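Local coordinates for leucine-rich repeat protein (Bacteroides thetaiotaomicron, PDB 4ECN) that is of unknown function but, as an extracellular leucine-rich repeat protein with DUF4458 domains, probably binds other proteins, at residues S138-S143 / P258-E263; L234-V239 / K306-W311; K284-Y289 / S299-F304; I656-R661 / Y682-K687. All coordinates share one frame; numbering follows the deposited sequence.

In the fold
Contacts 1 and 2 both reach the second eight-stranded mixed sheet, which belongs to a DUF4458 domain. Their centres lie about 14 Å apart, and they touch where Glu235 accepts the backbone N-H groups of Leu261 and Lys262. Along the chain their segments alternate. Contact 1 pairs the ends of strands 130-139 and 251-259. Contact 2 joins strand 230-238 to the loop before strand 317-319, where the repeats begin. Contact 3 is nested in the chain loop closed by contact 2, with centres about 21 Å apart. Contact 4 comes last, about 58 Å from contact 3 between centres, in loops after strands 646-650 and 675-679 of the parallel sheet. The series thus runs from the domain into the elongated repeat array.

Contact 1 of 4, residues S138-S143 / P258-E263; sequences SKEGIS and PIQLKE
Gln260 NE2 gives a nearly straight hydrogen bond to Glu140 OE1, 2.9 Å long with 167° at the hydrogen. The bond leaves in the amide plane of Gln260 but meets the carboxylate from above its plane. NE2 also binds Pro258 O in its own segment, and Lys262 NZ meets Gln260 OE1 on a lone pair, so both ends of the amide are gripped. With an alanine here, Glu140 OE1 would probably lose this donor and Lys262 NZ its acceptor. Two backbone bonds lie alongside: Ile259 N to Ser138 O at 2.7 Å, and Glu140 N to Ile259 O at 2.9 Å. They join strands 130-139 and 251-259 as parallel neighbours in the mixed sheet of a DUF4458 domain, just where both strands end. Further out, Glu140 has CG anti to the backbone N (chi1 -167°) and bends at chi2, running beside Pro258 with Glu140 CB 3.8 Å from Pro258 CB. The Lys139 and Leu261 side chains pass at an oblique angle, Lys139 CE 4.1 Å from Leu261 CD1, while Lys139 NZ donates to Asp199 O.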
loop_
_atom_site.group_PDB
_atom_site.type_symbol
_atom_site.label_atom_id
_atom_site.label_comp_id
_atom_site.label_asym_id
_atom_site.label_seq_id
_atom_site.Cartn_x
_atom_site.Cartn_y
_atom_site.Cartn_z
ATOM N N SER A 138 28.809 1.468 40.197
ATOM C CA SER A 138 28.369 1.622 41.580
ATOM C C SER A 138 26.933 1.159 41.781
ATOM O O SER A 138 26.125 1.309 40.861
ATOM C CB SER A 138 28.472 3.095 41.969
ATOM O OG SER A 138 29.627 3.731 41.439
ATOM N N LYS A 139 26.594 0.646 42.990
ATOM C CA LYS A 139 25.225 0.234 43.329
ATOM C C LYS A 139 24.335 1.459 43.594
ATOM O O LYS A 139 24.674 2.291 44.433
ATOM C CB LYS A 139 25.192 -0.696 44.552
ATOM C CG LYS A 139 25.819 -2.065 44.374
ATOM C CD LYS A 139 25.492 -2.935 45.591
ATOM C CE LYS A 139 26.073 -4.328 45.523
ATOM N NZ LYS A 139 25.659 -5.163 46.683
ATOM N N GLU A 140 23.209 1.568 42.871
ATOM C CA GLU A 140 22.209 2.647 42.977
ATOM C C GLU A 140 20.825 2.015 43.129
ATOM O O GLU A 140 20.648 0.843 42.775
ATOM C CB GLU A 140 22.266 3.588 41.742
ATOM C CG GLU A 140 21.500 4.903 41.876
ATOM C CD GLU A 140 20.687 5.345 40.666
ATOM O OE1 GLU A 140 19.632 4.721 40.408
ATOM O OE2 GLU A 140 21.053 6.360 40.027
ATOM N N GLY A 141 19.868 2.779 43.662
ATOM C CA GLY A 141 18.490 2.332 43.858
ATOM C C GLY A 141 18.323 1.366 45.017
ATOM O O GLY A 141 17.466 1.570 45.885
ATOM N N ILE A 142 19.129 0.287 45.010
ATOM C CA ILE A 142 19.194 -0.741 46.049
ATOM C C ILE A 142 20.647 -0.633 46.608
ATOM O O ILE A 142 21.444 -1.586 46.595
ATOM C CB ILE A 142 18.749 -2.145 45.496
ATOM C CG1 ILE A 142 17.292 -2.111 44.920
ATOM C CG2 ILE A 142 18.917 -3.285 46.507
ATOM C CD1 ILE A 142 16.084 -1.624 45.895
ATOM N N SER A 143 20.974 0.612 47.057
ATOM C CA SER A 143 22.241 1.034 47.664
ATOM C C SER A 143 22.298 0.459 49.102
ATOM O O SER A 143 21.989 1.141 50.094
ATOM C CB SER A 143 22.374 2.559 47.630
ATOM O OG SER A 143 22.219 3.099 46.326
ATOM N N PRO A 258 25.653 3.899 37.171
ATOM C CA PRO A 258 24.792 3.455 38.286
ATOM C C PRO A 258 24.100 2.097 38.048
ATOM O O PRO A 258 23.003 2.034 37.478
ATOM C CB PRO A 258 23.748 4.575 38.379
ATOM C CG PRO A 258 23.648 5.110 37.016
ATOM C CD PRO A 258 25.022 5.001 36.417
ATOM N N ILE A 259 24.708 1.022 38.575
ATOM C CA ILE A 259 24.193 -0.340 38.434
ATOM C C ILE A 259 22.940 -0.490 39.313
ATOM O O ILE A 259 22.954 -0.082 40.467
ATOM C CB ILE A 259 25.293 -1.376 38.767
ATOM C CG1 ILE A 259 26.550 -1.177 37.868
ATOM C CG2 ILE A 259 24.768 -2.826 38.704
ATOM C CD1 ILE A 259 26.346 -1.258 36.339
ATOM N N GLN A 260 21.857 -1.050 38.743
ATOM C CA GLN A 260 20.556 -1.194 39.401
ATOM C C GLN A 260 20.316 -2.574 40.016
ATOM O O GLN A 260 19.596 -2.661 41.022
ATOM C CB GLN A 260 19.426 -0.933 38.389
ATOM C CG GLN A 260 19.451 0.446 37.741
ATOM C CD GLN A 260 19.301 1.575 38.729
ATOM O OE1 GLN A 260 18.359 1.615 39.534
ATOM N NE2 GLN A 260 20.215 2.536 38.655
ATOM N N LEU A 261 20.861 -3.645 39.374
ATOM C CA LEU A 261 20.696 -5.062 39.741
ATOM C C LEU A 261 19.211 -5.392 39.751
ATOM O O LEU A 261 18.661 -5.825 40.769
ATOM C CB LEU A 261 21.350 -5.410 41.094
ATOM C CG LEU A 261 22.817 -5.053 41.285
ATOM C CD1 LEU A 261 23.174 -5.026 42.759
ATOM C CD2 LEU A 261 23.725 -5.983 40.526
ATOM N N LYS A 262 18.544 -5.083 38.639
ATOM C CA LYS A 262 17.109 -5.298 38.505
ATOM C C LYS A 262 16.789 -6.137 37.261
ATOM O O LYS A 262 17.676 -6.510 36.482
ATOM C CB LYS A 262 16.356 -3.951 38.432
ATOM C CG LYS A 262 16.506 -3.029 39.626
ATOM C CD LYS A 262 15.788 -1.711 39.351
ATOM C CE LYS A 262 16.012 -0.667 40.420
ATOM N NZ LYS A 262 15.417 0.645 40.046
ATOM N N GLU A 263 15.503 -6.444 37.091
ATOM C CA GLU A 263 15.027 -7.163 35.931
ATOM C C GLU A 263 14.889 -6.148 34.817
ATOM O O GLU A 263 14.472 -5.020 35.086
ATOM C CB GLU A 263 13.708 -7.874 36.276
ATOM C CG GLU A 263 13.395 -9.091 35.417
ATOM C CD GLU A 263 12.422 -10.057 36.073
ATOM O OE1 GLU A 263 11.222 -9.713 36.185
ATOM O OE2 GLU A 263 12.865 -11.150 36.499
#

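Contact 2 of 4, residues L234-V239 / K306-W311; sequences LETQSV and KELDMW
Thr236 CG2 meets Leu308 CD2 at 3.6 Å, and the two side chains cross at about a right angle. Thr236 OG1 is anti to the carbonyl carbon (chi1 -55°), where it meets Lys272 NZ and Thr222 OG1; this leaves CG2 anti to the backbone N and facing Leu308. Leu308 has CG anti to its own N (chi1 175°), and its branches part: CD2 goes to Thr236, CD1 lies over one face of the Trp311 ring. Ser238 is the second point of touch. Its OG lies 3.4 Å from Asp309 CB and 3.3 Å from Glu307 OE2, but the angle to Glu307 is too poor for a hydrogen bond. The extended Glu307 chain instead brings OE2 to a salt bridge with Arg240, and Asp309 OD1 is bound by Tyr267 OH. Trp311 NE1 donates to Lys306 O at 2.9 Å. The short 3-10 turn 308-310 thus packs against strand 230-238 at the junction of the DUF4458 domain with the repeats, while Ile268 of helix 266-280 touches both Thr236 and Leu308.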
loop_
_atom_site.group_PDB
_atom_site.type_symbol
_atom_site.label_atom_id
_atom_site.label_comp_id
_atom_site.label_asym_id
_atom_site.label_seq_id
_atom_site.Cartn_x
_atom_site.Cartn_y
_atom_site.Cartn_z
ATOM N N LEU A 234 23.311 -9.696 31.642
ATOM C CA LEU A 234 22.863 -9.685 33.036
ATOM C C LEU A 234 21.618 -8.806 33.184
ATOM O O LEU A 234 20.636 -9.249 33.781
ATOM C CB LEU A 234 23.983 -9.215 33.967
ATOM C CG LEU A 234 25.135 -10.200 34.151
ATOM C CD1 LEU A 234 26.294 -9.564 34.874
ATOM C CD2 LEU A 234 24.682 -11.408 34.926
ATOM N N GLU A 235 21.650 -7.579 32.614
ATOM C CA GLU A 235 20.557 -6.603 32.604
ATOM C C GLU A 235 20.846 -5.464 31.626
ATOM O O GLU A 235 21.994 -5.230 31.254
ATOM C CB GLU A 235 20.284 -6.014 34.009
ATOM C CG GLU A 235 21.315 -4.999 34.482
ATOM C CD GLU A 235 20.998 -4.283 35.777
ATOM O OE1 GLU A 235 19.799 -4.138 36.107
ATOM O OE2 GLU A 235 21.955 -3.823 36.442
ATOM N N THR A 236 19.805 -4.728 31.267
ATOM C CA THR A 236 19.894 -3.556 30.415
ATOM C C THR A 236 19.032 -2.514 31.087
ATOM O O THR A 236 17.876 -2.798 31.424
ATOM C CB THR A 236 19.512 -3.856 28.942
ATOM O OG1 THR A 236 20.305 -4.929 28.441
ATOM C CG2 THR A 236 19.744 -2.678 28.042
ATOM N N GLN A 237 19.599 -1.342 31.358
ATOM C CA GLN A 237 18.825 -0.305 32.019
ATOM C C GLN A 237 19.036 1.053 31.395
ATOM O O GLN A 237 20.145 1.369 30.957
ATOM C CB GLN A 237 19.194 -0.205 33.510
ATOM C CG GLN A 237 18.977 -1.450 34.364
ATOM C CD GLN A 237 17.553 -1.892 34.563
ATOM O OE1 GLN A 237 16.604 -1.107 34.522
ATOM N NE2 GLN A 237 17.388 -3.167 34.874
ATOM N N SER A 238 17.963 1.864 31.378
ATOM C CA SER A 238 18.013 3.278 31.022
ATOM C C SER A 238 18.220 4.016 32.327
ATOM O O SER A 238 17.470 3.796 33.294
ATOM C CB SER A 238 16.769 3.738 30.270
ATOM O OG SER A 238 16.988 5.038 29.742
ATOM N N VAL A 239 19.311 4.775 32.413
ATOM C CA VAL A 239 19.681 5.467 33.637
ATOM C C VAL A 239 20.063 6.925 33.343
ATOM O O VAL A 239 19.956 7.398 32.207
ATOM C CB VAL A 239 20.851 4.718 34.353
ATOM C CG1 VAL A 239 20.402 3.374 34.928
ATOM C CG2 VAL A 239 22.068 4.551 33.445
ATOM N N LYS A 306 20.668 7.071 19.450
ATOM C CA LYS A 306 20.008 7.903 20.426
ATOM C C LYS A 306 19.792 7.059 21.690
ATOM O O LYS A 306 19.989 5.842 21.645
ATOM C CB LYS A 306 18.695 8.504 19.855
ATOM C CG LYS A 306 17.685 7.493 19.300
ATOM C CD LYS A 306 16.412 8.201 18.858
ATOM C CE LYS A 306 15.344 7.250 18.410
ATOM N NZ LYS A 306 14.135 7.955 17.912
ATOM N N GLU A 307 19.463 7.722 22.818
ATOM C CA GLU A 307 19.208 7.118 24.120
ATOM C C GLU A 307 18.237 5.953 24.001
ATOM O O GLU A 307 17.179 6.112 23.391
ATOM C CB GLU A 307 18.632 8.174 25.068
ATOM C CG GLU A 307 18.417 7.655 26.478
ATOM C CD GLU A 307 17.539 8.507 27.365
ATOM O OE1 GLU A 307 16.956 9.506 26.880
ATOM O OE2 GLU A 307 17.396 8.132 28.551
ATOM N N LEU A 308 18.598 4.801 24.623
ATOM C CA LEU A 308 17.855 3.541 24.684
ATOM C C LEU A 308 16.367 3.750 24.965
ATOM O O LEU A 308 15.519 3.126 24.311
ATOM C CB LEU A 308 18.451 2.641 25.773
ATOM C CG LEU A 308 17.718 1.315 26.053
ATOM C CD1 LEU A 308 17.673 0.413 24.820
ATOM C CD2 LEU A 308 18.331 0.587 27.233
ATOM N N ASP A 309 16.058 4.634 25.909
ATOM C CA ASP A 309 14.702 4.960 26.300
ATOM C C ASP A 309 13.873 5.527 25.137
ATOM O O ASP A 309 12.639 5.511 25.200
ATOM C CB ASP A 309 14.743 5.975 27.434
ATOM C CG ASP A 309 13.606 5.790 28.409
ATOM O OD1 ASP A 309 13.454 4.658 28.938
ATOM O OD2 ASP A 309 12.882 6.780 28.671
HETATM N N MSE A 310 14.541 6.003 24.068
HETATM C CA MSE A 310 13.885 6.600 22.897
HETATM C C MSE A 310 13.768 5.641 21.706
HETATM O O MSE A 310 13.177 6.029 20.688
HETATM C CB MSE A 310 14.662 7.850 22.434
HETATM C CG MSE A 310 14.586 9.016 23.405
HETATM SE SE MSE A 310 12.749 9.452 23.815
HETATM C CE MSE A 310 12.671 8.883 25.726
ATOM N N TRP A 311 14.301 4.407 21.824
ATOM C CA TRP A 311 14.317 3.441 20.731
ATOM C C TRP A 311 12.912 3.031 20.266
ATOM O O TRP A 311 12.800 2.573 19.133
ATOM C CB TRP A 311 15.117 2.195 21.108
ATOM C CG TRP A 311 16.605 2.387 21.080
ATOM C CD1 TRP A 311 17.287 3.569 21.121
ATOM C CD2 TRP A 311 17.589 1.356 21.135
ATOM N NE1 TRP A 311 18.640 3.334 21.178
ATOM C CE2 TRP A 311 18.854 1.985 21.189
ATOM C CE3 TRP A 311 17.527 -0.052 21.204
ATOM C CZ2 TRP A 311 20.043 1.262 21.260
ATOM C CZ3 TRP A 311 18.710 -0.766 21.286
ATOM C CH2 TRP A 311 19.947 -0.112 21.318
#

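Contact 3 of 4, residues K284-Y289 / S299-F304; sequences KNWRYY and SLNWNF
Trp286 points an edge of its indole at the face of Trp302. CZ3 of Trp286 sits over the centre of that ring, 3.7 Å from Trp302 CD2. This is a T-shaped pair, with the six-membered rings 5.0 Å apart between centroids and their planes at 67°. Each indole is fixed at its nitrogen: Trp286 NE1 donates to Leu281 O and Trp302 NE1 to Pro315 O. Asn301 reaches back to Trp286 because its CG is anti to the backbone N (chi1 -162°). Its OD1 comes 3.5 Å from Trp286 CE3, with the amide turned about 30° from the ring. The same oxygen accepts from Trp302 N and Trp278 NE1, and Asn301 ND2 donates to Gly283 O. A leucine at Asn301 would probably leave Trp302 N and Trp278 NE1 without this acceptor and Gly283 O without its donor. Farther along, Tyr288 N donates to Leu300 O at 2.8 Å. Arg287 lies alongside Leu300, whose CD1 rests over one face of the guanidinium, 3.5 Å from Arg287 NH1. Both segments belong to the loop between helix 266-280 and strand 317-319, at the start of the leucine-rich repeats. Aromatic packing thus comes with a polar network: the indole N-H groups of the ring pair and the side-chain amide of Asn301 beside it are all paired off within the protein.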
loop_
_atom_site.group_PDB
_atom_site.type_symbol
_atom_site.label_atom_id
_atom_site.label_comp_id
_atom_site.label_asym_id
_atom_site.label_seq_id
_atom_site.Cartn_x
_atom_site.Cartn_y
_atom_site.Cartn_z
ATOM N N LYS A 284 20.351 -0.906 7.963
ATOM C CA LYS A 284 21.260 0.150 7.544
ATOM C C LYS A 284 20.950 0.610 6.123
ATOM O O LYS A 284 21.194 1.773 5.817
ATOM C CB LYS A 284 22.730 -0.301 7.635
ATOM C CG LYS A 284 23.094 -1.569 6.860
ATOM C CD LYS A 284 24.588 -1.851 6.957
ATOM C CE LYS A 284 25.028 -3.079 6.199
ATOM N NZ LYS A 284 26.504 -3.287 6.287
ATOM N N ASN A 285 20.393 -0.288 5.269
ATOM C CA ASN A 285 20.081 0.003 3.871
ATOM C C ASN A 285 18.576 0.248 3.613
ATOM O O ASN A 285 18.134 0.174 2.455
ATOM C CB ASN A 285 20.564 -1.129 2.980
ATOM C CG ASN A 285 22.063 -1.252 2.890
ATOM O OD1 ASN A 285 22.628 -2.324 3.114
ATOM N ND2 ASN A 285 22.751 -0.154 2.598
ATOM N N TRP A 286 17.801 0.582 4.650
ATOM C CA TRP A 286 16.408 0.948 4.444
ATOM C C TRP A 286 16.312 2.369 3.918
ATOM O O TRP A 286 17.133 3.216 4.298
ATOM C CB TRP A 286 15.586 0.843 5.734
ATOM C CG TRP A 286 15.320 -0.517 6.296
ATOM C CD1 TRP A 286 15.786 -1.716 5.842
ATOM C CD2 TRP A 286 14.493 -0.808 7.432
ATOM N NE1 TRP A 286 15.307 -2.739 6.632
ATOM C CE2 TRP A 286 14.529 -2.209 7.628
ATOM C CE3 TRP A 286 13.762 -0.010 8.339
ATOM C CZ2 TRP A 286 13.861 -2.833 8.689
ATOM C CZ3 TRP A 286 13.091 -0.632 9.382
ATOM C CH2 TRP A 286 13.148 -2.028 9.553
ATOM N N ARG A 287 15.302 2.626 3.063
ATOM C CA ARG A 287 14.935 3.924 2.484
ATOM C C ARG A 287 13.441 3.916 2.242
ATOM O O ARG A 287 12.962 3.307 1.280
ATOM C CB ARG A 287 15.715 4.285 1.208
ATOM C CG ARG A 287 17.056 4.963 1.463
ATOM C CD ARG A 287 17.751 5.397 0.176
ATOM N NE ARG A 287 17.148 6.604 -0.391
ATOM C CZ ARG A 287 17.633 7.833 -0.233
ATOM N NH1 ARG A 287 18.763 8.027 0.439
ATOM N NH2 ARG A 287 17.006 8.874 -0.768
ATOM N N TYR A 288 12.698 4.542 3.153
ATOM C CA TYR A 288 11.250 4.606 3.070
ATOM C C TYR A 288 10.824 5.379 1.830
ATOM O O TYR A 288 11.351 6.465 1.579
ATOM C CB TYR A 288 10.660 5.245 4.333
ATOM C CG TYR A 288 9.164 5.420 4.290
ATOM C CD1 TYR A 288 8.308 4.359 4.571
ATOM C CD2 TYR A 288 8.596 6.661 4.019
ATOM C CE1 TYR A 288 6.920 4.518 4.543
ATOM C CE2 TYR A 288 7.210 6.834 3.985
ATOM C CZ TYR A 288 6.378 5.757 4.237
ATOM O OH TYR A 288 5.019 5.939 4.202
ATOM N N TYR A 289 9.875 4.798 1.053
ATOM C CA TYR A 289 9.260 5.390 -0.127
ATOM C C TYR A 289 7.803 5.663 0.176
ATOM O O TYR A 289 7.051 4.736 0.460
ATOM C CB TYR A 289 9.423 4.494 -1.367
ATOM C CG TYR A 289 8.825 5.100 -2.622
ATOM C CD1 TYR A 289 9.160 6.393 -3.024
ATOM C CD2 TYR A 289 7.934 4.381 -3.409
ATOM C CE1 TYR A 289 8.597 6.966 -4.163
ATOM C CE2 TYR A 289 7.378 4.938 -4.563
ATOM C CZ TYR A 289 7.726 6.228 -4.945
ATOM O OH TYR A 289 7.188 6.801 -6.075
ATOM N N SER A 299 10.969 10.593 6.881
ATOM C CA SER A 299 12.199 9.963 7.354
ATOM C C SER A 299 12.443 8.721 6.527
ATOM O O SER A 299 11.484 8.021 6.182
ATOM C CB SER A 299 12.097 9.629 8.830
ATOM O OG SER A 299 11.883 10.812 9.573
ATOM N N LEU A 300 13.690 8.495 6.149
ATOM C CA LEU A 300 14.119 7.374 5.331
ATOM C C LEU A 300 14.262 6.066 6.087
ATOM O O LEU A 300 14.218 4.994 5.461
ATOM C CB LEU A 300 15.502 7.687 4.737
ATOM C CG LEU A 300 15.617 8.822 3.748
ATOM C CD1 LEU A 300 17.064 9.020 3.361
ATOM C CD2 LEU A 300 14.773 8.562 2.514
ATOM N N ASN A 301 14.545 6.136 7.404
ATOM C CA ASN A 301 14.868 4.923 8.154
ATOM C C ASN A 301 14.661 5.099 9.635
ATOM O O ASN A 301 14.406 6.215 10.102
ATOM C CB ASN A 301 16.368 4.619 7.889
ATOM C CG ASN A 301 16.894 3.253 8.177
ATOM O OD1 ASN A 301 16.275 2.425 8.839
ATOM N ND2 ASN A 301 18.086 3.006 7.681
ATOM N N TRP A 302 14.788 3.986 10.377
ATOM C CA TRP A 302 14.804 3.972 11.827
ATOM C C TRP A 302 16.114 4.551 12.333
ATOM O O TRP A 302 17.067 4.694 11.561
ATOM C CB TRP A 302 14.627 2.557 12.355
ATOM C CG TRP A 302 13.237 2.019 12.289
ATOM C CD1 TRP A 302 12.134 2.630 11.772
ATOM C CD2 TRP A 302 12.809 0.738 12.759
ATOM N NE1 TRP A 302 11.042 1.798 11.880
ATOM C CE2 TRP A 302 11.426 0.637 12.501
ATOM C CE3 TRP A 302 13.459 -0.332 13.400
ATOM C CZ2 TRP A 302 10.685 -0.496 12.844
ATOM C CZ3 TRP A 302 12.721 -1.453 13.753
ATOM C CH2 TRP A 302 11.355 -1.536 13.454
ATOM N N ASN A 303 16.173 4.882 13.623
ATOM C CA ASN A 303 17.385 5.444 14.199
ATOM C C ASN A 303 17.613 4.903 15.610
ATOM O O ASN A 303 16.739 5.036 16.469
ATOM C CB ASN A 303 17.296 6.969 14.213
ATOM C CG ASN A 303 18.490 7.688 14.794
ATOM O OD1 ASN A 303 19.657 7.277 14.634
ATOM N ND2 ASN A 303 18.205 8.828 15.416
ATOM N N PHE A 304 18.795 4.297 15.833
ATOM C CA PHE A 304 19.194 3.742 17.129
ATOM C C PHE A 304 20.431 4.502 17.685
ATOM O O PHE A 304 21.001 4.087 18.690
ATOM C CB PHE A 304 19.464 2.222 17.017
ATOM C CG PHE A 304 18.241 1.420 16.625
ATOM C CD1 PHE A 304 17.287 1.063 17.572
ATOM C CD2 PHE A 304 18.032 1.039 15.303
ATOM C CE1 PHE A 304 16.148 0.339 17.206
ATOM C CE2 PHE A 304 16.892 0.310 14.937
ATOM C CZ PHE A 304 15.956 -0.025 15.888
#

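Contact 4 of 4, residues I656-R661 / Y682-K687; sequences IGSEGR and YNEIQK
Ile656 and Asn683 lie side by side in the loops that follow strands 646-650 and 675-679, neighbours in the parallel sheet of the leucine-rich repeat array. Asn683 recalls the asparagine of the repeat consensus, whose side chain bonds to the backbone of adjoining turns. Its ND2 donates to Phe651 O and Leu680 O. Its OD1 accepts from Ile656 N at 3.0 Å, although the position of that oxygen is less sure. The CG of Asn683 is anti to the carbonyl carbon (chi1 -87°), which carries the amide alongside Ile656. Glu684 N then donates to Ile656 O at 2.9 Å. This inner part is close and buried. Ile685 CG1 packs against Ile656 CG2 at 4.2 Å, and Gly657 lies against the backbone of Glu684 and Ile685, where a side chain would collide. Ile685 N turns to the next loop and binds Asn707 OD1. The outer part is looser. Glu659 and Gly660 are exposed and curve away from the other segment. Between the two zones the extended Glu684 side chain passes Ser658, and its OE2 forms a salt bridge with Lys655 NZ. Ser658 OG turns to Lys655 O, leaving Ser658 CB to meet Glu684 OE1.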
loop_
_atom_site.group_PDB
_atom_site.type_symbol
_atom_site.label_atom_id
_atom_site.label_comp_id
_atom_site.label_asym_id
_atom_site.label_seq_id
_atom_site.Cartn_x
_atom_site.Cartn_y
_atom_site.Cartn_z
ATOM N N ILE A 656 -24.494 -11.256 -24.292
ATOM C CA ILE A 656 -25.935 -11.283 -24.006
ATOM C C ILE A 656 -26.699 -11.101 -25.332
ATOM O O ILE A 656 -26.405 -10.171 -26.079
ATOM C CB ILE A 656 -26.365 -10.218 -22.938
ATOM C CG1 ILE A 656 -25.427 -10.128 -21.706
ATOM C CG2 ILE A 656 -27.857 -10.336 -22.539
ATOM C CD1 ILE A 656 -25.419 -11.217 -20.795
ATOM N N GLY A 657 -27.663 -11.985 -25.598
ATOM C CA GLY A 657 -28.488 -11.932 -26.806
ATOM C C GLY A 657 -27.943 -12.703 -27.996
ATOM O O GLY A 657 -28.549 -12.702 -29.076
ATOM N N SER A 658 -26.775 -13.347 -27.813
ATOM C CA SER A 658 -26.132 -14.141 -28.855
ATOM C C SER A 658 -26.888 -15.440 -29.041
ATOM O O SER A 658 -26.771 -16.058 -30.098
ATOM C CB SER A 658 -24.663 -14.400 -28.536
ATOM O OG SER A 658 -24.474 -15.155 -27.354
ATOM N N GLU A 659 -27.711 -15.820 -28.040
ATOM C CA GLU A 659 -28.502 -17.046 -28.076
ATOM C C GLU A 659 -29.964 -16.782 -28.481
ATOM O O GLU A 659 -30.743 -17.735 -28.574
ATOM C CB GLU A 659 -28.448 -17.763 -26.725
ATOM C CG GLU A 659 -27.101 -18.408 -26.458
ATOM C CD GLU A 659 -26.650 -19.394 -27.519
ATOM O OE1 GLU A 659 -27.426 -20.323 -27.846
ATOM O OE2 GLU A 659 -25.518 -19.228 -28.030
ATOM N N GLY A 660 -30.309 -15.526 -28.768
ATOM C CA GLY A 660 -31.651 -15.192 -29.236
ATOM C C GLY A 660 -32.557 -14.440 -28.281
ATOM O O GLY A 660 -33.512 -13.785 -28.724
ATOM N N ARG A 661 -32.310 -14.562 -26.967
ATOM C CA ARG A 661 -33.101 -13.838 -25.972
ATOM C C ARG A 661 -32.179 -13.490 -24.817
ATOM O O ARG A 661 -31.211 -14.201 -24.578
ATOM C CB ARG A 661 -34.372 -14.595 -25.545
ATOM C CG ARG A 661 -34.238 -16.055 -25.163
ATOM C CD ARG A 661 -35.615 -16.715 -25.154
ATOM N NE ARG A 661 -36.598 -16.024 -24.304
ATOM C CZ ARG A 661 -36.799 -16.288 -23.013
ATOM N NH1 ARG A 661 -36.076 -17.221 -22.399
ATOM N NH2 ARG A 661 -37.713 -15.611 -22.323
ATOM N N TYR A 682 -21.572 -3.316 -25.068
ATOM C CA TYR A 682 -20.684 -4.341 -25.645
ATOM C C TYR A 682 -21.243 -5.707 -25.340
ATOM O O TYR A 682 -20.778 -6.409 -24.434
ATOM C CB TYR A 682 -19.225 -4.232 -25.191
ATOM C CG TYR A 682 -18.581 -2.922 -25.574
ATOM C CD1 TYR A 682 -18.687 -1.801 -24.749
ATOM C CD2 TYR A 682 -17.854 -2.798 -26.756
ATOM C CE1 TYR A 682 -18.088 -0.593 -25.089
ATOM C CE2 TYR A 682 -17.233 -1.596 -27.097
ATOM C CZ TYR A 682 -17.340 -0.501 -26.250
ATOM O OH TYR A 682 -16.738 0.697 -26.563
ATOM N N ASN A 683 -22.306 -6.047 -26.073
ATOM C CA ASN A 683 -22.987 -7.335 -25.990
ATOM C C ASN A 683 -23.477 -7.678 -27.379
ATOM O O ASN A 683 -22.881 -7.217 -28.346
ATOM C CB ASN A 683 -24.099 -7.321 -24.933
ATOM C CG ASN A 683 -23.573 -7.666 -23.564
ATOM O OD1 ASN A 683 -23.094 -8.760 -23.357
ATOM N ND2 ASN A 683 -23.638 -6.767 -22.598
ATOM N N GLU A 684 -24.483 -8.524 -27.505
ATOM C CA GLU A 684 -24.982 -8.930 -28.811
ATOM C C GLU A 684 -26.502 -8.843 -28.822
ATOM O O GLU A 684 -27.180 -9.629 -29.490
ATOM C CB GLU A 684 -24.491 -10.340 -29.153
ATOM C CG GLU A 684 -22.979 -10.462 -29.264
ATOM C CD GLU A 684 -22.473 -11.857 -29.547
ATOM O OE1 GLU A 684 -22.974 -12.498 -30.499
ATOM O OE2 GLU A 684 -21.539 -12.294 -28.841
ATOM N N ILE A 685 -27.026 -7.846 -28.082
ATOM C CA ILE A 685 -28.443 -7.566 -27.898
ATOM C C ILE A 685 -29.020 -7.053 -29.195
ATOM O O ILE A 685 -28.575 -6.027 -29.733
ATOM C CB ILE A 685 -28.631 -6.565 -26.735
ATOM C CG1 ILE A 685 -28.186 -7.212 -25.388
ATOM C CG2 ILE A 685 -30.071 -6.054 -26.677
ATOM C CD1 ILE A 685 -27.867 -6.246 -24.311
ATOM N N GLN A 686 -30.008 -7.793 -29.705
ATOM C CA GLN A 686 -30.716 -7.456 -30.936
ATOM C C GLN A 686 -32.120 -6.968 -30.633
ATOM O O GLN A 686 -32.660 -6.186 -31.404
ATOM C CB GLN A 686 -30.758 -8.666 -31.859
ATOM C CG GLN A 686 -29.853 -8.499 -33.051
ATOM C CD GLN A 686 -29.659 -9.786 -33.803
ATOM O OE1 GLN A 686 -28.875 -10.656 -33.400
ATOM N NE2 GLN A 686 -30.290 -9.890 -34.959
ATOM N N LYS A 687 -32.698 -7.434 -29.509
ATOM C CA LYS A 687 -34.022 -7.101 -29.002
ATOM C C LYS A 687 -33.864 -6.308 -27.711
ATOM O O LYS A 687 -33.206 -6.758 -26.772
ATOM C CB LYS A 687 -34.873 -8.387 -28.790
ATOM C CG LYS A 687 -36.413 -8.169 -28.800
ATOM C CD LYS A 687 -37.046 -7.801 -27.421
ATOM C CE LYS A 687 -38.372 -7.043 -27.471
ATOM N NZ LYS A 687 -38.206 -5.604 -27.867
#